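Local coordinates for protein nitrite reductase (Hyphomicrobium denitrificans, PDB 2DV6) that probably reduces nitrite to nitric oxide in denitrification, drawing electrons from cytochrome c through bound copper ions, at residues Gly118-Ala122 against Gly123-Asn127; Thr262-Val265 against Pro266-Ile269. All blocks are in the same frame, centred on the assembly; numbering follows the deposited sequence.

Contact 1: Gly118-Ala122 against Gly123-Asn127. With CU (copper (II) ion), chain I.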
ATOM      1  N   GLY A 118      14.705  27.168 -10.731  1.00 23.55           N
ATOM      2  CA  GLY A 118      13.362  26.906 -11.231  1.00 23.50           C
ATOM      3  C   GLY A 118      12.315  26.764 -10.148  1.00 23.73           C
ATOM      4  O   GLY A 118      11.136  27.021 -10.392  1.00 24.51           O
ATOM      5  N   HIS A 119      12.722  26.389  -8.939  1.00 23.38           N
ATOM      6  CA  HIS A 119      11.751  26.035  -7.880  1.00 23.73           C
ATOM      7  C   HIS A 119      10.914  27.185  -7.393  1.00 24.43           C
ATOM      8  O   HIS A 119       9.719  26.997  -7.146  1.00 25.02           O
ATOM      9  CB  HIS A 119      12.422  25.315  -6.701  1.00 21.32           C
ATOM     10  CG  HIS A 119      12.955  23.974  -7.074  1.00 22.29           C
ATOM     11  ND1 HIS A 119      13.154  22.962  -6.157  1.00 21.71           N
ATOM     12  CD2 HIS A 119      13.352  23.478  -8.272  1.00 23.04           C
ATOM     13  CE1 HIS A 119      13.627  21.896  -6.776  1.00 22.53           C
ATOM     14  NE2 HIS A 119      13.760  22.183  -8.058  1.00 23.66           N
ATOM     15  N   ARG A 120      11.498  28.370  -7.232  1.00 25.52           N
ATOM     16  CA  ARG A 120      10.658  29.509  -6.811  1.00 26.09           C
ATOM     17  C   ARG A 120       9.605  29.809  -7.886  1.00 26.69           C
ATOM     18  O   ARG A 120       8.433  30.014  -7.571  1.00 26.42           O
ATOM     19  CB  ARG A 120      11.451  30.742  -6.346  1.00 27.21           C
ATOM     20  CG  ARG A 120      10.642  32.020  -6.469  1.00 29.66           C
ATOM     21  CD  ARG A 120      10.681  33.017  -5.315  1.00 31.78           C
ATOM     22  NE  ARG A 120      11.879  33.815  -5.286  1.00 31.16           N
ATOM     23  CZ  ARG A 120      12.056  34.952  -4.594  1.00 30.70           C
ATOM     24  NH1 ARG A 120      11.105  35.536  -3.858  1.00 27.90           N
ATOM     25  NH2 ARG A 120      13.249  35.507  -4.664  1.00 30.37           N
ATOM     26  N   GLN A 121       9.996  29.730  -9.157  1.00 27.12           N
ATOM     27  CA  GLN A 121       9.035  29.943 -10.238  1.00 28.54           C
ATOM     28  C   GLN A 121       7.987  28.823 -10.320  1.00 27.61           C
ATOM     29  O   GLN A 121       6.830  29.084 -10.637  1.00 27.73           O
ATOM     30  CB  GLN A 121       9.737  30.040 -11.576  1.00 30.69           C
ATOM     31  CG  GLN A 121      10.527  31.298 -11.823  1.00 34.86           C
ATOM     32  CD  GLN A 121      11.503  31.077 -12.979  1.00 39.04           C
ATOM     33  OE1 GLN A 121      12.591  30.477 -12.804  1.00 40.19           O
ATOM     34  NE2 GLN A 121      11.094  31.515 -14.183  1.00 39.42           N
ATOM     35  N   ALA A 122       8.420  27.590 -10.062  1.00 26.21           N
ATOM     36  CA  ALA A 122       7.549  26.420 -10.014  1.00 25.08           C
ATOM     37  C   ALA A 122       6.498  26.496  -8.884  1.00 24.69           C
ATOM     38  O   ALA A 122       5.520  25.781  -8.928  1.00 24.81           O
ATOM     39  CB  ALA A 122       8.400  25.162  -9.873  1.00 24.30           C
ATOM     40  N   GLY A 123       6.701  27.361  -7.881  1.00 24.40           N
ATOM     41  CA  GLY A 123       5.703  27.595  -6.842  1.00 24.54           C
ATOM     42  C   GLY A 123       6.250  27.667  -5.423  1.00 25.42           C
ATOM     43  O   GLY A 123       5.509  27.937  -4.495  1.00 26.78           O
ATOM     44  N   MET A 124       7.541  27.423  -5.225  1.00 25.04           N
ATOM     45  CA  MET A 124       8.090  27.329  -3.873  1.00 24.76           C
ATOM     46  C   MET A 124       8.408  28.704  -3.245  1.00 24.48           C
ATOM     47  O   MET A 124       9.556  29.152  -3.225  1.00 23.42           O
ATOM     48  CB  MET A 124       9.304  26.378  -3.883  1.00 24.57           C
ATOM     49  CG  MET A 124       8.953  24.936  -4.299  1.00 24.79           C
ATOM     50  SD  MET A 124      10.252  23.801  -3.871  1.00 26.64           S
ATOM     51  CE  MET A 124       9.832  23.606  -2.118  1.00 25.74           C
ATOM     52  N   GLU A 125       7.382  29.352  -2.722  1.00 24.83           N
ATOM     53  CA  GLU A 125       7.532  30.642  -2.107  1.00 26.29           C
ATOM     54  C   GLU A 125       6.342  30.906  -1.212  1.00 25.14           C
ATOM     55  O   GLU A 125       5.194  30.625  -1.613  1.00 24.66           O
ATOM     56  CB  GLU A 125       7.551  31.718  -3.220  1.00 29.28           C
ATOM     57  CG  GLU A 125       7.442  33.160  -2.689  1.00 35.34           C
ATOM     58  CD  GLU A 125       7.767  34.227  -3.736  1.00 37.42           C
ATOM     59  OE1 GLU A 125       7.522  34.003  -4.928  1.00 40.03           O
ATOM     60  OE2 GLU A 125       8.278  35.293  -3.347  1.00 41.59           O
ATOM     61  N   GLY A 126       6.589  31.490  -0.045  1.00 23.58           N
ATOM     62  CA  GLY A 126       5.504  32.010   0.800  1.00 24.42           C
ATOM     63  C   GLY A 126       5.944  33.243   1.605  1.00 24.47           C
ATOM     64  O   GLY A 126       6.987  33.809   1.339  1.00 24.47           O
ATOM     65  N   ASN A 127       5.150  33.662   2.577  1.00 25.76           N
ATOM     66  CA  ASN A 127       5.509  34.820   3.417  1.00 27.69           C
ATOM     67  C   ASN A 127       5.671  34.550   4.892  1.00 27.83           C
ATOM     68  O   ASN A 127       4.985  33.699   5.478  1.00 27.68           O
ATOM     69  CB  ASN A 127       4.469  35.930   3.285  1.00 31.55           C
ATOM     70  CG  ASN A 127       4.280  36.362   1.856  1.00 35.87           C
ATOM     71  OD1 ASN A 127       5.253  36.534   1.126  1.00 38.98           O
ATOM     72  ND2 ASN A 127       3.029  36.529   1.438  1.00 39.10           N
TER
HETATM   73 CU    CU I 502      13.100  23.460  -4.113  1.00 25.10          CU
HETATM   74  O   HOH W   1       6.470  31.762  -7.092  1.00 46.26           O
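The backbone of Gly118-Ala122 makes one short helical turn, and Gly123-Asn127 leaves it at once to enter a strand. Two amides turn back on that helix as it ends. Met124 N donates to His119 O at 2.9 Å in a fairly straight bond, and Gly123 N donates to Arg120 O at 3.2 Å, coming from above the carbonyl plane rather than along a lone pair. With its positive phi, Gly123 completes a Schellman motif; a CB at this position would run into the carbonyl O of Ala122. The turn brings His119 and Met124 alongside each other, both directed at one copper ion. Both have CG anti to the carbonyl carbon (chi1 -66° and -62°); His119 ND1 binds the metal at 2.1 Å, and Met124 SD sits 2.9 Å from it as a longer ligand. The sulfur lies oblique to the imidazole. His77 and Cys114 complete the site, a His-Cys-His-Met set as in type 1 centres of cupredoxin domains, with the two later ligands brought together by the helix end. On another side of the turn Arg120 and Glu125 form a salt bridge. Arg120 NH1 meets Glu125 OE2 at 2.9 Å, with the oxygen near the guanidinium plane but approached from above the carboxylate, and the two planes stand 67° apart. The bend at chi2 sets Arg120 CD 3.3 Å from Glu125 OE1, and that at chi3 turns the guanidinium toward the carboxylate. Tyr113 offers Arg120 a cation-pi contact. With an alanine in place of Glu125, the guanidinium would probably lose its carboxylate mate, leaving the arm freer to turn. A water donates to Arg120 O at 2.7 Å and, more loosely, to Glu125 OE1.

Contact 2: Thr262-Val265 against Pro266-Ile269. With CU (copper (II) ion), chain G.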
ATOM      1  N   THR A 262      -3.956   2.509  40.195  1.00 20.97           N
ATOM      2  CA  THR A 262      -5.038   1.681  39.644  1.00 20.73           C
ATOM      3  C   THR A 262      -4.659   1.169  38.233  1.00 21.52           C
ATOM      4  O   THR A 262      -4.255   1.948  37.398  1.00 21.59           O
ATOM      5  CB  THR A 262      -6.338   2.496  39.602  1.00 20.67           C
ATOM      6  OG1 THR A 262      -6.643   2.912  40.946  1.00 21.09           O
ATOM      7  CG2 THR A 262      -7.541   1.665  38.970  1.00 18.02           C
ATOM      8  N   PRO A 263      -4.761  -0.144  37.978  1.00 22.82           N
ATOM      9  CA  PRO A 263      -4.492  -0.647  36.619  1.00 22.17           C
ATOM     10  C   PRO A 263      -5.370   0.070  35.596  1.00 21.57           C
ATOM     11  O   PRO A 263      -6.522   0.310  35.889  1.00 21.22           O
ATOM     12  CB  PRO A 263      -4.884  -2.125  36.723  1.00 22.24           C
ATOM     13  CG  PRO A 263      -4.612  -2.449  38.169  1.00 23.17           C
ATOM     14  CD  PRO A 263      -5.086  -1.243  38.918  1.00 22.20           C
ATOM     15  N   SER A 264      -4.861   0.496  34.438  1.00 21.95           N
ATOM     16  CA  SER A 264      -3.465   0.467  34.007  1.00 21.55           C
ATOM     17  C   SER A 264      -2.668   1.569  34.707  1.00 21.12           C
ATOM     18  O   SER A 264      -2.949   2.760  34.524  1.00 21.58           O
ATOM     19  CB  SER A 264      -3.453   0.697  32.487  1.00 20.93           C
ATOM     20  OG  SER A 264      -2.163   1.060  31.984  1.00 22.13           O
ATOM     21  N   VAL A 265      -1.684   1.204  35.512  1.00 20.08           N
ATOM     22  CA  VAL A 265      -0.948   2.245  36.220  1.00 19.89           C
ATOM     23  C   VAL A 265      -0.259   3.246  35.278  1.00 20.41           C
ATOM     24  O   VAL A 265      -0.420   4.435  35.483  1.00 20.09           O
ATOM     25  CB  VAL A 265       0.060   1.685  37.280  1.00 19.62           C
ATOM     26  CG1 VAL A 265       0.744   2.853  37.984  1.00 17.68           C
ATOM     27  CG2 VAL A 265      -0.690   0.824  38.344  1.00 18.89           C
ATOM     28  N   PRO A 266       0.513   2.779  34.242  1.00 20.23           N
ATOM     29  CA  PRO A 266       1.146   3.792  33.344  1.00 20.54           C
ATOM     30  C   PRO A 266       0.130   4.689  32.648  1.00 20.04           C
ATOM     31  O   PRO A 266       0.446   5.823  32.338  1.00 19.97           O
ATOM     32  CB  PRO A 266       1.904   2.954  32.309  1.00 19.81           C
ATOM     33  CG  PRO A 266       1.430   1.560  32.464  1.00 18.97           C
ATOM     34  CD  PRO A 266       0.882   1.405  33.857  1.00 20.38           C
ATOM     35  N   THR A 267      -1.081   4.183  32.410  1.00 20.46           N
ATOM     36  CA  THR A 267      -2.166   5.038  31.919  1.00 20.79           C
ATOM     37  C   THR A 267      -2.615   6.133  32.914  1.00 21.58           C
ATOM     38  O   THR A 267      -2.773   7.275  32.526  1.00 21.62           O
ATOM     39  CB  THR A 267      -3.396   4.205  31.552  1.00 22.69           C
ATOM     40  OG1 THR A 267      -3.037   3.186  30.577  1.00 22.74           O
ATOM     41  CG2 THR A 267      -4.518   5.128  31.019  1.00 21.19           C
ATOM     42  N   HIS A 268      -2.846   5.782  34.181  1.00 20.11           N
ATOM     43  CA  HIS A 268      -3.213   6.786  35.180  1.00 20.25           C
ATOM     44  C   HIS A 268      -2.093   7.824  35.361  1.00 20.24           C
ATOM     45  O   HIS A 268      -2.372   9.011  35.545  1.00 20.61           O
ATOM     46  CB  HIS A 268      -3.609   6.127  36.540  1.00 20.62           C
ATOM     47  CG  HIS A 268      -4.923   5.384  36.480  1.00 21.01           C
ATOM     48  ND1 HIS A 268      -6.070   5.849  37.085  1.00 21.77           N
ATOM     49  CD2 HIS A 268      -5.283   4.262  35.816  1.00 20.86           C
ATOM     50  CE1 HIS A 268      -7.078   5.041  36.820  1.00 20.82           C
ATOM     51  NE2 HIS A 268      -6.633   4.075  36.038  1.00 23.33           N
ATOM     52  N   ILE A 269      -0.839   7.370  35.321  1.00 19.46           N
ATOM     53  CA  ILE A 269       0.320   8.259  35.450  1.00 19.82           C
ATOM     54  C   ILE A 269       0.465   9.179  34.241  1.00 19.80           C
ATOM     55  O   ILE A 269       0.540  10.418  34.397  1.00 20.10           O
ATOM     56  CB  ILE A 269       1.623   7.483  35.687  1.00 20.04           C
ATOM     57  CG1 ILE A 269       1.621   6.907  37.088  1.00 19.66           C
ATOM     58  CG2 ILE A 269       2.877   8.390  35.494  1.00 20.49           C
ATOM     59  CD1 ILE A 269       2.740   5.884  37.303  1.00 17.58           C
TER
HETATM   60 CU    CU G 500      -6.035   7.026  38.825  1.00 24.12          CU
HETATM   61  O   HOH W   2      -8.481   2.266  35.132  1.00 28.27           O
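The imidazole of His268 carries Thr262 CB over one face, in a CH-pi contact 4.0 Å from the ring centroid and displaced toward the rim, while Ser264 O and a water lie at its edge, near the ring plane. Thr262 O also comes within 3.0 Å of His268 CD2. On the metal side, His268 ND1 binds copper at 2.1 Å, and His219, Cys260 and Met273 supply the other ligands, the set characteristic of a type 1 site in a cupredoxin domain. The ring rides on the first turn of a helix whose N-cap is Ser264, a residue that follows a cis peptide bond. With chi1 at 164°, Ser264 OG lies anti to its own amide and accepts a weak capping bond from Thr267 N at 3.3 Å. The same oxygen stands 2.7 Å from Thr267 OG1 and is hydrogen-bonded to Glu422 of the third subunit, so the helix start is built into a subunit interface. Backbone bonds from His268 N to Ser264 O and from Ile269 N to Val265 O carry the helix onward, and Val265 CG1 packs against Ile269 CD1. The far nitrogen of the ring, His268 NE2, donates at 2.7 Å to the edge water, which in turn donates to Pro263 O.

Overall arrangement
Followed from the N terminus, the chain meets contact 1 first, which closes the loop after strand 108-113 and runs into the start of its antiparallel neighbour 125-131 in the leading cupredoxin domain. Contact 2 comes later, in the equivalent connection between strands 254-259 and 274-280 of a second such domain. The two lie one after the other along the chain, and neither nest nor cross. Their centres are about 49 Å apart and their nearest atoms about 37 Å, and each holds ligands of a different copper ion. Each also borders another copy of the protein, the second subunit at 118-122 and the third at 262-269, which places both copper-binding loops near contacts between subunits.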